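Acyl-CoA dehydrogenase (Mycobacterium thermoresistibile, PDB 3NF4) probably catalyses the FAD-dependent alpha,beta-dehydrogenation of acyl-CoA thioesters as a tetrameric flavoenzyme of the acyl-CoA dehydrogenase family. Local coordinates at residues A[247-252]-A[312-317]; A[254-259]-A[305-310]; A[262-267]-A[358-363]; A[331-336]-A[372-377]. All coordinates share one frame; numbering follows the deposited sequence.

Contact 1: residues A[247-252]-A[312-317]; sequences LDSGRL and RRRDQG
Ser249, in the first turn of helix 247-274, meets Arg314, in the last turn of helix 289-315, and this one pair makes the polar link between 247-252 and 312-317. Their CA atoms are 9.1 Å apart, a gap that the arginine spans. Asp248 directs its CB toward 312-317, but its OD2 stays 7.0 Å from Arg314 NH1, and its OD1 is bonded to Ser321 OG. At Ser249, OG sits beside the backbone N (chi1 -66°) and takes Arg314 NH1 at 2.6 Å. The N-H...O angle of 116° makes this a strongly bent, weak hydrogen bond, and OG approaches the guanidinium obliquely. Arg314 gets there with CG anti to its backbone N (chi1 170°) and a chain stretched out as far as NE. Leu252, one turn on from Asp248, points its CB toward the partner helix and packs against Tyr77 and Leu81 of helix 77-88. Beyond Arg314, helix 289-315 ends in a Schellman motif, with Gly317 at positive phi and its N bonded to Arg314 O at 2.9 Å. The same guanidinium makes a cation-pi contact with Tyr77, and its NH1 also has a weak bond to Tyr320 OH. With a short but poorly directed bond to Ser249 OG, the guanidinium is probably held by this bond, the Tyr77 ring and the weak Tyr320 bond together, its positive charge gaining from the lone-pair density of the serine hydroxyl and from the aromatic ring.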
# COMPACT_ATOMS: atom_id res chain seq x y z
N LEU A 247 -23.04 -0.40 -18.62
CA LEU A 247 -21.80 -0.54 -17.81
C LEU A 247 -21.80 0.37 -16.58
O LEU A 247 -21.56 -0.10 -15.44
CB LEU A 247 -20.52 -0.31 -18.65
CG LEU A 247 -20.14 -1.30 -19.77
CD1 LEU A 247 -18.97 -0.80 -20.62
CD2 LEU A 247 -19.85 -2.71 -19.25
N ASP A 248 -22.08 1.66 -16.82
CA ASP A 248 -22.13 2.68 -15.78
C ASP A 248 -23.07 2.29 -14.62
O ASP A 248 -22.69 2.40 -13.43
CB ASP A 248 -22.52 4.04 -16.39
CG ASP A 248 -21.40 4.65 -17.26
OD1 ASP A 248 -20.35 4.00 -17.46
OD2 ASP A 248 -21.56 5.80 -17.76
N SER A 249 -24.26 1.80 -14.96
CA SER A 249 -25.26 1.39 -13.96
C SER A 249 -24.86 0.17 -13.17
O SER A 249 -25.05 0.12 -11.96
CB SER A 249 -26.63 1.14 -14.60
OG SER A 249 -27.16 2.34 -15.12
N GLY A 250 -24.32 -0.84 -13.85
CA GLY A 250 -23.89 -2.06 -13.17
C GLY A 250 -22.71 -1.83 -12.23
O GLY A 250 -22.65 -2.42 -11.14
N ARG A 251 -21.78 -1.00 -12.66
CA ARG A 251 -20.61 -0.72 -11.85
C ARG A 251 -21.00 -0.03 -10.51
O ARG A 251 -20.43 -0.36 -9.49
CB ARG A 251 -19.53 0.04 -12.66
CG ARG A 251 -18.95 -0.76 -13.84
CD ARG A 251 -18.18 0.11 -14.87
NE ARG A 251 -17.37 -0.73 -15.78
CZ ARG A 251 -16.84 -0.36 -16.95
NH1 ARG A 251 -16.99 0.87 -17.41
NH2 ARG A 251 -16.13 -1.23 -17.67
N LEU A 252 -22.01 0.85 -10.50
CA LEU A 252 -22.56 1.46 -9.25
C LEU A 252 -23.31 0.50 -8.33
O LEU A 252 -23.12 0.54 -7.10
CB LEU A 252 -23.49 2.65 -9.52
CG LEU A 252 -22.93 3.90 -10.15
CD1 LEU A 252 -24.04 4.91 -10.32
CD2 LEU A 252 -21.77 4.49 -9.31
N ARG A 312 -25.51 11.09 -7.64
CA ARG A 312 -26.12 12.41 -7.79
C ARG A 312 -25.88 13.01 -9.18
O ARG A 312 -26.76 13.70 -9.71
CB ARG A 312 -25.63 13.37 -6.72
CG ARG A 312 -26.00 12.98 -5.31
CD ARG A 312 -25.16 13.78 -4.32
NE ARG A 312 -25.60 15.18 -4.16
CZ ARG A 312 -24.81 16.20 -3.83
NH1 ARG A 312 -23.50 16.01 -3.63
NH2 ARG A 312 -25.31 17.42 -3.71
N ARG A 313 -24.70 12.74 -9.77
CA ARG A 313 -24.43 13.11 -11.16
C ARG A 313 -25.40 12.42 -12.16
O ARG A 313 -25.91 13.05 -13.09
CB ARG A 313 -22.98 12.82 -11.54
CG ARG A 313 -21.95 13.70 -10.84
CD ARG A 313 -20.51 13.25 -11.13
NE ARG A 313 -19.57 13.90 -10.22
CZ ARG A 313 -19.04 15.11 -10.41
NH1 ARG A 313 -19.36 15.83 -11.48
NH2 ARG A 313 -18.20 15.60 -9.51
N ARG A 314 -25.66 11.13 -11.94
CA ARG A 314 -26.60 10.36 -12.75
C ARG A 314 -28.02 10.89 -12.59
O ARG A 314 -28.73 11.12 -13.59
CB ARG A 314 -26.55 8.87 -12.41
CG ARG A 314 -27.67 8.05 -13.06
CD ARG A 314 -27.74 6.65 -12.48
NE ARG A 314 -28.90 5.91 -12.98
CZ ARG A 314 -28.88 5.09 -14.02
NH1 ARG A 314 -27.76 4.88 -14.70
NH2 ARG A 314 -29.99 4.46 -14.40
N ASP A 315 -28.43 11.07 -11.33
CA ASP A 315 -29.76 11.59 -11.02
C ASP A 315 -30.00 12.96 -11.68
O ASP A 315 -31.12 13.25 -12.08
CB ASP A 315 -30.03 11.68 -9.52
CG ASP A 315 -30.06 10.31 -8.83
OD1 ASP A 315 -30.38 9.27 -9.47
OD2 ASP A 315 -29.78 10.29 -7.61
N GLN A 316 -28.94 13.77 -11.81
CA GLN A 316 -29.04 15.07 -12.47
C GLN A 316 -28.95 15.03 -14.00
O GLN A 316 -28.99 16.07 -14.64
CB GLN A 316 -28.00 16.07 -11.91
CG GLN A 316 -28.48 16.87 -10.72
CD GLN A 316 -27.38 17.68 -10.08
OE1 GLN A 316 -26.67 18.45 -10.75
NE2 GLN A 316 -27.22 17.53 -8.76
N GLY A 317 -28.77 13.84 -14.56
CA GLY A 317 -28.62 13.69 -16.01
C GLY A 317 -27.30 14.16 -16.60
O GLY A 317 -27.25 14.56 -17.77

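Contact 2: residues A[254-259]-A[305-310]; sequences IAAVAT and ATYLDA
Tyr307 packs against Ala255, Ala256 and Thr259 where helices 247-274 and 289-315 run antiparallel in the all-helical bundle of the acyl-CoA dehydrogenase C-terminal domain. The short segments approach to 9.8 Å between axes, with 157° between their directions. Small residues line 254-259 at this spacing: CB of Ala255 touches CB of Tyr307 at 4.0 Å, and Ala256 sets its CA against the ring, with CB beside CZ of Tyr307. Tyr307 has its CG lodged between the backbone N and the carbonyl carbon (chi1 81°), which swings the ring across the gap and lays one face on Ala256. There the CA makes a CH-pi contact, 4.2 Å from the ring centroid and 17° off its normal, displaced toward the rim. Thr259 meets the ring at its edge, OG1 3.7 Å from CD2 of Tyr307 and CG2 in the ring plane, 3.9 Å from CE2 of Tyr307. The phenol OH is hydrogen-bonded to Glu85 OE1 of helix 77-88, which ties a third helix to the pair. Thr259 OG1, beside its own backbone N, is hydrogen-bonded to Ala255 O at 2.9 Å; that carbonyl also accepts Thr259 N, and the two donors reach it from opposite faces of its plane.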
# COMPACT_ATOMS: atom_id res chain seq x y z
N ILE A 254 -22.69 -2.71 -7.92
CA ILE A 254 -21.66 -3.48 -7.22
C ILE A 254 -20.83 -2.66 -6.21
O ILE A 254 -20.44 -3.20 -5.15
CB ILE A 254 -20.73 -4.21 -8.23
CG1 ILE A 254 -21.53 -5.26 -9.01
CG2 ILE A 254 -19.50 -4.83 -7.55
CD1 ILE A 254 -22.35 -6.26 -8.17
N ALA A 255 -20.56 -1.39 -6.52
CA ALA A 255 -19.96 -0.48 -5.55
C ALA A 255 -20.80 -0.43 -4.28
O ALA A 255 -20.25 -0.50 -3.20
CB ALA A 255 -19.78 0.91 -6.12
N ALA A 256 -22.13 -0.38 -4.43
CA ALA A 256 -23.03 -0.34 -3.25
C ALA A 256 -23.02 -1.66 -2.49
O ALA A 256 -23.03 -1.64 -1.25
CB ALA A 256 -24.46 0.02 -3.65
N VAL A 257 -23.01 -2.79 -3.22
CA VAL A 257 -22.94 -4.11 -2.60
C VAL A 257 -21.64 -4.30 -1.80
O VAL A 257 -21.67 -4.84 -0.70
CB VAL A 257 -23.13 -5.27 -3.65
CG1 VAL A 257 -22.86 -6.64 -3.03
CG2 VAL A 257 -24.59 -5.26 -4.20
N ALA A 258 -20.50 -3.88 -2.36
CA ALA A 258 -19.21 -4.08 -1.69
C ALA A 258 -19.12 -3.23 -0.43
O ALA A 258 -18.56 -3.67 0.58
CB ALA A 258 -18.02 -3.77 -2.64
N THR A 259 -19.68 -2.02 -0.48
CA THR A 259 -19.70 -1.11 0.69
C THR A 259 -20.48 -1.74 1.87
O THR A 259 -20.07 -1.64 3.03
CB THR A 259 -20.24 0.31 0.30
OG1 THR A 259 -19.40 0.86 -0.73
CG2 THR A 259 -20.30 1.30 1.50
N ALA A 305 -19.20 7.56 0.33
CA ALA A 305 -19.22 8.91 -0.27
C ALA A 305 -18.91 8.95 -1.77
O ALA A 305 -19.49 9.73 -2.53
CB ALA A 305 -18.29 9.87 0.49
N THR A 306 -17.97 8.11 -2.20
CA THR A 306 -17.62 7.98 -3.61
C THR A 306 -18.79 7.44 -4.48
O THR A 306 -19.07 8.01 -5.55
CB THR A 306 -16.30 7.17 -3.79
OG1 THR A 306 -15.28 7.74 -2.96
CG2 THR A 306 -15.84 7.26 -5.20
N TYR A 307 -19.49 6.40 -4.04
CA TYR A 307 -20.60 5.90 -4.89
C TYR A 307 -21.78 6.89 -4.97
O TYR A 307 -22.44 7.01 -6.01
CB TYR A 307 -21.02 4.42 -4.64
CG TYR A 307 -21.94 4.11 -3.46
CD1 TYR A 307 -23.30 4.44 -3.51
CD2 TYR A 307 -21.47 3.45 -2.34
CE1 TYR A 307 -24.15 4.18 -2.46
CE2 TYR A 307 -22.33 3.15 -1.25
CZ TYR A 307 -23.68 3.53 -1.32
OH TYR A 307 -24.59 3.30 -0.29
N LEU A 308 -21.98 7.64 -3.88
CA LEU A 308 -23.05 8.63 -3.81
C LEU A 308 -22.79 9.86 -4.66
O LEU A 308 -23.72 10.40 -5.25
CB LEU A 308 -23.33 9.03 -2.37
CG LEU A 308 -23.92 7.96 -1.46
CD1 LEU A 308 -23.93 8.55 -0.06
CD2 LEU A 308 -25.31 7.54 -1.93
N ASP A 309 -21.52 10.30 -4.72
CA ASP A 309 -21.14 11.40 -5.59
C ASP A 309 -21.48 11.06 -7.06
O ASP A 309 -22.06 11.90 -7.77
CB ASP A 309 -19.65 11.73 -5.42
CG ASP A 309 -19.20 12.93 -6.26
OD1 ASP A 309 -19.18 12.82 -7.52
OD2 ASP A 309 -18.84 13.98 -5.66
N ALA A 310 -21.11 9.86 -7.51
CA ALA A 310 -21.47 9.39 -8.85
C ALA A 310 -22.99 9.30 -9.06
O ALA A 310 -23.48 9.67 -10.10
CB ALA A 310 -20.79 8.07 -9.16

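Contact 3: residues A[262-267]-A[358-363]; sequences AQAALD and ERYMRE
The CA atoms of Ala265 and Tyr360 lie 6.7 Å apart, the nearest approach of the backbones of 262-267 and 358-363. Both segments are helical throughout, packed helix on helix within the helical C-terminal domain of the acyl-CoA dehydrogenase fold, and the closeness rests on alanines along the touching side of 262-267. Tyr360 carries the whole contact from the other side. Its CG is anti to the carbonyl carbon (chi1 -67°), and the ring reaches along the surface of helix 247-274 with CD2 and CE2 nearest the two alanines. Ala264 CB touches Tyr360 CE2 at 3.9 Å and lies nearly as close to CZ and OH. Ala265 presents its CA to Tyr360 CD2 at 3.9 Å, and its CB follows at almost the same distance. Both alanines meet the ring obliquely, and no hydrogen bond joins the segments.

Arg362 grips Glu358 side-on: NE bonds to OE2 at 2.8 Å and NH2 to OE1 at 2.9 Å, both nearly straight. The oxygens lie in the guanidinium plane, and the nitrogens meet their syn sides, tilted from the carboxylate plane. Arg359 NH1 bridges to Glu363 OE2 at 3.2 Å, while its NH2 forms a second salt bridge with Asp40. These pairs run along their own helix and do not touch 262-267.

Helix 321-346 borders the contact, its Thr339 touching both Ala265 and Tyr360. On 262-267, Ala262 and Leu266 pack on helix 289-315, whereas on 358-363 Arg362 O accepts a hydrogen bond from Tyr351 OH of the third subunit.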
# COMPACT_ATOMS: atom_id res chain seq x y z
N ALA A 262 -18.47 -4.64 3.38
CA ALA A 262 -17.47 -4.02 4.27
C ALA A 262 -18.09 -3.48 5.57
O ALA A 262 -17.52 -3.67 6.64
CB ALA A 262 -16.68 -2.91 3.56
N GLN A 263 -19.23 -2.80 5.50
CA GLN A 263 -19.89 -2.28 6.71
C GLN A 263 -20.29 -3.42 7.67
O GLN A 263 -20.12 -3.30 8.89
CB GLN A 263 -21.11 -1.42 6.36
CG GLN A 263 -21.93 -0.89 7.55
CD GLN A 263 -21.16 0.16 8.40
OE1 GLN A 263 -20.59 1.13 7.89
NE2 GLN A 263 -21.16 -0.06 9.70
N ALA A 264 -20.82 -4.51 7.13
CA ALA A 264 -21.14 -5.70 7.96
C ALA A 264 -19.91 -6.26 8.72
O ALA A 264 -20.00 -6.62 9.87
CB ALA A 264 -21.76 -6.79 7.10
N ALA A 265 -18.77 -6.34 8.05
CA ALA A 265 -17.53 -6.85 8.64
C ALA A 265 -16.97 -5.84 9.65
O ALA A 265 -16.45 -6.23 10.69
CB ALA A 265 -16.51 -7.17 7.56
N LEU A 266 -17.11 -4.55 9.38
CA LEU A 266 -16.74 -3.54 10.35
C LEU A 266 -17.56 -3.63 11.67
O LEU A 266 -16.98 -3.53 12.76
CB LEU A 266 -16.79 -2.13 9.76
CG LEU A 266 -16.44 -0.97 10.72
CD1 LEU A 266 -14.96 -0.98 11.00
CD2 LEU A 266 -16.86 0.45 10.24
N ASP A 267 -18.89 -3.81 11.58
CA ASP A 267 -19.75 -3.94 12.78
C ASP A 267 -19.39 -5.18 13.65
O ASP A 267 -19.30 -5.07 14.88
CB ASP A 267 -21.26 -3.95 12.41
CG ASP A 267 -21.77 -2.59 11.88
OD1 ASP A 267 -21.19 -1.52 12.23
OD2 ASP A 267 -22.78 -2.58 11.12
N GLU A 358 -15.04 -14.96 8.51
CA GLU A 358 -14.31 -15.80 7.54
C GLU A 358 -15.11 -15.95 6.25
O GLU A 358 -14.53 -15.97 5.16
CB GLU A 358 -13.91 -17.15 8.13
CG GLU A 358 -15.09 -18.13 8.38
CD GLU A 358 -15.54 -18.88 7.11
OE1 GLU A 358 -16.72 -19.33 7.06
OE2 GLU A 358 -14.70 -19.00 6.18
N ARG A 359 -16.45 -16.00 6.36
CA ARG A 359 -17.30 -15.97 5.17
C ARG A 359 -17.21 -14.62 4.41
O ARG A 359 -17.14 -14.60 3.17
CB ARG A 359 -18.75 -16.30 5.54
CG ARG A 359 -19.75 -16.13 4.38
CD ARG A 359 -21.15 -16.83 4.63
NE ARG A 359 -21.90 -16.29 5.78
CZ ARG A 359 -22.69 -15.21 5.76
NH1 ARG A 359 -22.88 -14.49 4.66
NH2 ARG A 359 -23.32 -14.85 6.87
N TYR A 360 -17.21 -13.50 5.15
CA TYR A 360 -17.19 -12.16 4.53
C TYR A 360 -15.93 -11.96 3.68
O TYR A 360 -16.01 -11.45 2.57
CB TYR A 360 -17.37 -11.01 5.56
CG TYR A 360 -18.75 -10.94 6.25
CD1 TYR A 360 -19.90 -11.48 5.65
CD2 TYR A 360 -18.91 -10.31 7.49
CE1 TYR A 360 -21.15 -11.41 6.27
CE2 TYR A 360 -20.13 -10.24 8.11
CZ TYR A 360 -21.25 -10.79 7.49
OH TYR A 360 -22.47 -10.69 8.12
N MET A 361 -14.78 -12.40 4.21
CA MET A 361 -13.52 -12.45 3.47
C MET A 361 -13.54 -13.26 2.17
O MET A 361 -12.94 -12.85 1.18
CB MET A 361 -12.39 -12.94 4.38
CG MET A 361 -11.03 -12.75 3.76
SD MET A 361 -9.67 -13.18 4.87
CE MET A 361 -8.33 -13.35 3.69
N ARG A 362 -14.20 -14.41 2.17
CA ARG A 362 -14.36 -15.23 0.96
C ARG A 362 -15.32 -14.56 -0.06
O ARG A 362 -15.09 -14.62 -1.27
CB ARG A 362 -14.84 -16.66 1.32
CG ARG A 362 -13.84 -17.49 2.17
CD ARG A 362 -14.32 -18.94 2.38
NE ARG A 362 -15.34 -19.09 3.43
CZ ARG A 362 -16.63 -19.38 3.24
NH1 ARG A 362 -17.12 -19.55 2.01
NH2 ARG A 362 -17.46 -19.49 4.28
N GLU A 363 -16.35 -13.87 0.41
CA GLU A 363 -17.27 -13.16 -0.47
C GLU A 363 -16.66 -11.94 -1.15
O GLU A 363 -17.03 -11.60 -2.28
CB GLU A 363 -18.55 -12.74 0.29
CG GLU A 363 -19.49 -13.91 0.51
CD GLU A 363 -20.59 -13.71 1.58
OE1 GLU A 363 -20.81 -12.60 2.12
OE2 GLU A 363 -21.26 -14.73 1.89

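Contact 4: residues A[331-336]-A[372-377]; sequences ATDAAM and GTNQIQ. With FAD (flavin-adenine dinucleotide), chain C.
Asn374 ND2 bonds to both Thr332 and Asp333, linking the middle of helix 321-346 to the first turn of helix 374-383. The stronger bond runs to Thr332 OG1 at 2.9 Å, almost straight at 165° and in the amide plane. Thr332 places OG1 between its backbone N and carbonyl carbon (chi1 62°), where the hydroxyl also meets Lys328 O. The second bond, to Asp333 OD1 at 3.2 Å, is more bent; ND2 comes from above the carboxylate plane, and the two flat groups stand 76° apart. OD1 has a further partner in Gln368 NE2. With Asn374 OD1 taken by Lys328 NZ, both ends of the amide are engaged and its rotation is fixed.

The residues around Asn374 turn to the flavin cofactor. Thr373, the N-cap of the helix, takes Ile376 N in a weak capping bond, and its OG1 is hydrogen-bonded to the ribose O2B of FAD at 2.8 Å. Gln375 OE1 accepts weakly from the same O2B, and Ile376 CD1 packs on the adenine, 3.6 Å from FAD C5A. Asn374 thus probably helps to position the helix start, whose Thr373, Gln375 and Ile376 contact the adenosine half of FAD. Gln377 NE2 closes the turn on Gly372 O at 3.0 Å.

Behind this site, Ala331 and Thr332 lean on helix 247-274, Ala335 and Met336 on helix 357-367, and Gln375 bonds to Gln344 of the third subunit.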
# COMPACT_ATOMS: atom_id res chain seq x y z
N ALA A 331 -14.52 0.98 -3.94
CA ALA A 331 -15.37 0.22 -3.04
C ALA A 331 -15.02 -1.28 -2.91
O ALA A 331 -15.17 -1.87 -1.81
CB ALA A 331 -16.84 0.40 -3.43
N THR A 332 -14.54 -1.89 -4.00
CA THR A 332 -14.16 -3.32 -3.93
C THR A 332 -12.75 -3.52 -3.37
O THR A 332 -12.52 -4.47 -2.62
CB THR A 332 -14.36 -4.09 -5.30
OG1 THR A 332 -13.53 -3.53 -6.34
CG2 THR A 332 -15.81 -4.02 -5.73
N ASP A 333 -11.81 -2.64 -3.70
CA ASP A 333 -10.52 -2.67 -2.98
C ASP A 333 -10.75 -2.51 -1.44
O ASP A 333 -10.12 -3.20 -0.63
CB ASP A 333 -9.49 -1.66 -3.53
CG ASP A 333 -8.74 -2.18 -4.82
OD1 ASP A 333 -8.92 -3.35 -5.28
OD2 ASP A 333 -7.93 -1.39 -5.41
N ALA A 334 -11.68 -1.65 -1.03
CA ALA A 334 -12.00 -1.47 0.41
C ALA A 334 -12.61 -2.71 1.07
O ALA A 334 -12.24 -3.04 2.20
CB ALA A 334 -12.91 -0.23 0.64
N ALA A 335 -13.55 -3.39 0.39
CA ALA A 335 -14.13 -4.62 0.96
C ALA A 335 -13.05 -5.70 1.18
O ALA A 335 -13.03 -6.35 2.23
CB ALA A 335 -15.32 -5.16 0.12
N MET A 336 -12.15 -5.87 0.22
CA MET A 336 -11.10 -6.87 0.39
C MET A 336 -10.19 -6.52 1.57
O MET A 336 -9.85 -7.39 2.38
CB MET A 336 -10.27 -7.06 -0.88
CG MET A 336 -9.34 -8.31 -0.85
SD MET A 336 -10.35 -9.82 -0.96
CE MET A 336 -10.14 -10.45 0.70
N GLY A 372 -16.38 -6.24 -14.58
CA GLY A 372 -15.15 -5.61 -15.07
C GLY A 372 -14.13 -5.67 -13.94
O GLY A 372 -14.33 -5.01 -12.91
N THR A 373 -13.06 -6.44 -14.15
CA THR A 373 -12.00 -6.64 -13.15
C THR A 373 -11.42 -5.28 -12.81
O THR A 373 -11.52 -4.32 -13.59
CB THR A 373 -10.83 -7.59 -13.65
OG1 THR A 373 -10.05 -6.94 -14.67
CG2 THR A 373 -11.35 -8.91 -14.21
N ASN A 374 -10.81 -5.19 -11.64
CA ASN A 374 -10.11 -3.96 -11.28
C ASN A 374 -8.91 -3.53 -12.18
O ASN A 374 -8.54 -2.35 -12.18
CB ASN A 374 -9.80 -3.97 -9.79
CG ASN A 374 -11.08 -3.87 -8.96
OD1 ASN A 374 -12.19 -3.74 -9.52
ND2 ASN A 374 -10.94 -3.92 -7.64
N GLN A 375 -8.38 -4.45 -13.01
CA GLN A 375 -7.40 -4.04 -14.04
C GLN A 375 -8.10 -3.35 -15.26
O GLN A 375 -7.61 -2.33 -15.77
CB GLN A 375 -6.51 -5.20 -14.50
CG GLN A 375 -5.49 -5.69 -13.47
CD GLN A 375 -6.13 -6.41 -12.26
OE1 GLN A 375 -7.03 -7.26 -12.41
NE2 GLN A 375 -5.67 -6.04 -11.04
N ILE A 376 -9.23 -3.88 -15.69
CA ILE A 376 -10.07 -3.20 -16.70
C ILE A 376 -10.57 -1.80 -16.24
O ILE A 376 -10.52 -0.83 -17.03
CB ILE A 376 -11.23 -4.15 -17.23
CG1 ILE A 376 -10.75 -4.93 -18.45
CG2 ILE A 376 -12.48 -3.41 -17.65
CD1 ILE A 376 -9.77 -6.03 -18.15
N GLN A 377 -11.03 -1.69 -14.97
CA GLN A 377 -11.39 -0.37 -14.38
C GLN A 377 -10.26 0.67 -14.54
O GLN A 377 -10.51 1.75 -15.03
CB GLN A 377 -11.83 -0.43 -12.90
CG GLN A 377 -13.07 -1.29 -12.56
CD GLN A 377 -14.30 -1.11 -13.51
OE1 GLN A 377 -14.48 -0.06 -14.14
NE2 GLN A 377 -15.14 -2.15 -13.58
PA FAD C . -10.09 -12.92 -18.22
O1A FAD C . -10.69 -11.95 -19.20
O2A FAD C . -9.56 -14.22 -18.78
O5B FAD C . -8.87 -12.19 -17.46
C5B FAD C . -7.89 -12.87 -16.68
C4B FAD C . -6.89 -11.85 -16.11
O4B FAD C . -6.25 -11.07 -17.15
C3B FAD C . -7.58 -10.86 -15.18
O3B FAD C . -6.74 -10.62 -14.05
C2B FAD C . -7.69 -9.58 -15.99
O2B FAD C . -7.77 -8.41 -15.15
C1B FAD C . -6.47 -9.67 -16.93
N9A FAD C . -6.77 -8.92 -18.17
C8A FAD C . -7.69 -9.27 -19.12
N7A FAD C . -7.71 -8.31 -20.08
C5A FAD C . -6.80 -7.37 -19.73
C6A FAD C . -6.37 -6.18 -20.31
N6A FAD C . -6.93 -5.77 -21.48
N1A FAD C . -5.41 -5.43 -19.70
C2A FAD C . -4.86 -5.84 -18.53
N3A FAD C . -5.27 -6.98 -17.95
C4A FAD C . -6.22 -7.75 -18.52
N1 FAD C . -20.96 -12.46 -16.67
C2 FAD C . -22.14 -12.05 -17.22
O2 FAD C . -22.18 -11.59 -18.39
N3 FAD C . -23.30 -12.14 -16.52
C4 FAD C . -23.32 -12.62 -15.25
O4 FAD C . -24.41 -12.68 -14.63
C4X FAD C . -22.11 -13.04 -14.65
N5 FAD C . -22.10 -13.54 -13.39
C5X FAD C . -20.93 -13.97 -12.85
C6 FAD C . -20.92 -14.49 -11.55
C7 FAD C . -19.73 -14.93 -10.97
C7M FAD C . -19.77 -15.49 -9.57
C8 FAD C . -18.55 -14.85 -11.71
C8M FAD C . -17.21 -15.30 -11.19
C9 FAD C . -18.56 -14.33 -13.00
C9A FAD C . -19.74 -13.88 -13.59
N10 FAD C . -19.72 -13.37 -14.85
C10 FAD C . -20.91 -12.96 -15.40
C1' FAD C . -18.45 -13.29 -15.63
C2' FAD C . -17.46 -12.19 -15.16
O2' FAD C . -17.98 -10.89 -15.50
C3' FAD C . -16.01 -12.43 -15.67
O3' FAD C . -15.52 -13.62 -15.02
C4' FAD C . -14.97 -11.32 -15.44
O4' FAD C . -15.47 -10.03 -15.83
C5' FAD C . -13.57 -11.51 -16.09
O5' FAD C . -13.49 -12.30 -17.30
P FAD C . -12.67 -13.70 -17.32
O1P FAD C . -13.14 -14.55 -16.15
O2P FAD C . -12.70 -14.32 -18.69
O3P FAD C . -11.15 -13.21 -17.02

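Following the chain, helix 247-274 supplies the first segments of contacts 1, 2 and 3 in turn. Helix 289-315 returns antiparallel, closing contact 2 at 305-310 and then contact 1 at 312-317, so contact 2 is nested inside contact 1; Leu252 packs on Ala310 where they adjoin. Contact 3 opens before either has closed and ends only at 358-363, crossing them. Contact 4 follows contacts 1 and 2 in series, opening on helix 321-346 and closing at 372-377, and it crosses contact 3. Ala331 and Ala335 pack on the 254-259 and 262-267 segments, joining helix 321-346 to helix 247-274, and Arg251 touches Gln377 where contacts 1 and 4 meet.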